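Local coordinates for protein Lon211 (Mycobacterium tuberculosis, PDB 6VBK) that forms the N-terminal domain of an ATP-dependent Lon protease and probably takes part in recognising protein substrates for degradation, at residues M28-D33 against A98-V103. Sequence-based numbering, arbitrary orientation.
Sequences MVVPLD and AVVRGV
Val100 packs between Val30 and Leu32 on the inner face of an antiparallel strand pair, and this is where the contact is tight. One methyl, Val100 CG1, does most of the work: Val30 CG2 lies 3.7 Å from it, the two valines side by side and pointing the same way, while Leu32 CD1 reaches the same CG1 at 3.8 Å from an oblique direction. Val100 can serve both because chi1 of 67° sets CG1 between its own backbone N and carbonyl carbon, turned toward strand 29-33. Ala98 extends this face beside Leu32.

Beneath these side chains the backbones are joined by five hydrogen bonds. Val30 and Val100 form an antiparallel hydrogen-bonded pair, bonded in both directions, with Val100 N to Val30 O at 3.1 Å nearly straight (173°). Leu32 and Ala98 make a second such pair, in which Leu32 N to Ala98 O is short at 2.7 Å but bent to 136°. Gly102 N adds the fifth, to Met28 O at 2.8 Å. Pro31, which has no N-H to give, occupies a non-hydrogen-bonded position opposite Val99.

The other face is looser and more open to solvent. Val29 CG2 touches Val99 CG1 at 3.6 Å, whereas Arg101 bends away at chi3 and carries its guanidinium off to a salt bridge between NE and Glu86.

The pair belongs to the mixed beta sheet of the Lon substrate-binding (N) domain, of the PUA clan, which strand 29-33 joins through one edge of strand 96-112. The other edge here is bonded to strand 79-88, whose Ile85 meets Val100; Tyr177 hydrogen-bonds Val29 O from a loop between helices 168-173 and 183-191.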
# COMPACT_ATOMS: atom_id res chain seq x y z
N MET B 28 10.64 -0.30 -22.13
CA MET B 28 11.89 0.06 -22.78
C MET B 28 13.06 -0.64 -22.10
O MET B 28 13.01 -0.99 -20.92
CB MET B 28 12.11 1.58 -22.74
CG MET B 28 11.09 2.39 -23.53
SD MET B 28 11.29 4.17 -23.28
CE MET B 28 12.98 4.42 -23.84
N VAL B 29 14.13 -0.84 -22.87
CA VAL B 29 15.37 -1.40 -22.35
C VAL B 29 16.51 -0.52 -22.87
O VAL B 29 16.63 -0.30 -24.08
CB VAL B 29 15.57 -2.87 -22.76
CG1 VAL B 29 15.33 -3.07 -24.25
CG2 VAL B 29 16.95 -3.36 -22.36
N VAL B 30 17.32 -0.01 -21.95
CA VAL B 30 18.34 0.99 -22.29
C VAL B 30 19.61 0.70 -21.50
O VAL B 30 19.58 0.02 -20.46
CB VAL B 30 17.86 2.43 -22.00
CG1 VAL B 30 16.74 2.82 -22.95
CG2 VAL B 30 17.42 2.55 -20.55
N PRO B 31 20.74 1.20 -21.98
CA PRO B 31 21.99 1.07 -21.22
C PRO B 31 22.15 2.21 -20.22
O PRO B 31 21.54 3.27 -20.34
CB PRO B 31 23.06 1.15 -22.31
CG PRO B 31 22.46 2.06 -23.32
CD PRO B 31 20.98 1.76 -23.33
N LEU B 32 23.00 1.96 -19.23
CA LEU B 32 23.29 2.94 -18.19
C LEU B 32 24.80 3.08 -18.08
O LEU B 32 25.50 2.11 -17.77
CB LEU B 32 22.70 2.51 -16.84
CG LEU B 32 21.17 2.39 -16.78
CD1 LEU B 32 20.73 1.92 -15.41
CD2 LEU B 32 20.52 3.72 -17.14
N ASP B 33 25.30 4.29 -18.34
CA ASP B 33 26.72 4.57 -18.25
C ASP B 33 27.08 4.84 -16.79
O ASP B 33 26.67 5.85 -16.22
CB ASP B 33 27.08 5.77 -19.14
CG ASP B 33 28.57 6.01 -19.22
OD1 ASP B 33 29.35 5.25 -18.61
OD2 ASP B 33 28.97 6.97 -19.91
N ALA B 98 25.41 -0.89 -17.30
CA ALA B 98 24.34 -1.76 -16.85
C ALA B 98 23.20 -1.66 -17.85
O ALA B 98 23.03 -0.63 -18.52
CB ALA B 98 23.86 -1.39 -15.44
N VAL B 99 22.42 -2.73 -17.95
CA VAL B 99 21.25 -2.77 -18.83
C VAL B 99 20.02 -2.84 -17.94
O VAL B 99 19.89 -3.76 -17.12
CB VAL B 99 21.31 -3.95 -19.80
CG1 VAL B 99 20.03 -4.04 -20.61
CG2 VAL B 99 22.51 -3.81 -20.72
N VAL B 100 19.11 -1.88 -18.10
CA VAL B 100 17.91 -1.78 -17.28
C VAL B 100 16.69 -1.90 -18.18
O VAL B 100 16.69 -1.42 -19.32
CB VAL B 100 17.88 -0.48 -16.46
CG1 VAL B 100 17.72 0.74 -17.37
CG2 VAL B 100 16.77 -0.52 -15.42
N ARG B 101 15.65 -2.55 -17.66
CA ARG B 101 14.38 -2.72 -18.36
C ARG B 101 13.29 -2.03 -17.55
O ARG B 101 13.10 -2.34 -16.37
CB ARG B 101 14.05 -4.20 -18.55
CG ARG B 101 12.66 -4.47 -19.11
CD ARG B 101 12.40 -5.97 -19.21
NE ARG B 101 12.47 -6.62 -17.91
CZ ARG B 101 11.41 -6.89 -17.15
NH1 ARG B 101 10.19 -6.57 -17.57
NH2 ARG B 101 11.56 -7.48 -15.97
N GLY B 102 12.58 -1.10 -18.19
CA GLY B 102 11.44 -0.46 -17.55
C GLY B 102 10.25 -1.39 -17.45
O GLY B 102 9.81 -1.97 -18.45
N VAL B 103 9.69 -1.50 -16.25
CA VAL B 103 8.63 -2.47 -15.96
C VAL B 103 7.27 -1.77 -15.85
O VAL B 103 6.34 -2.08 -16.61
CB VAL B 103 8.94 -3.27 -14.67
CG1 VAL B 103 7.82 -4.26 -14.34
CG2 VAL B 103 10.27 -4.00 -14.80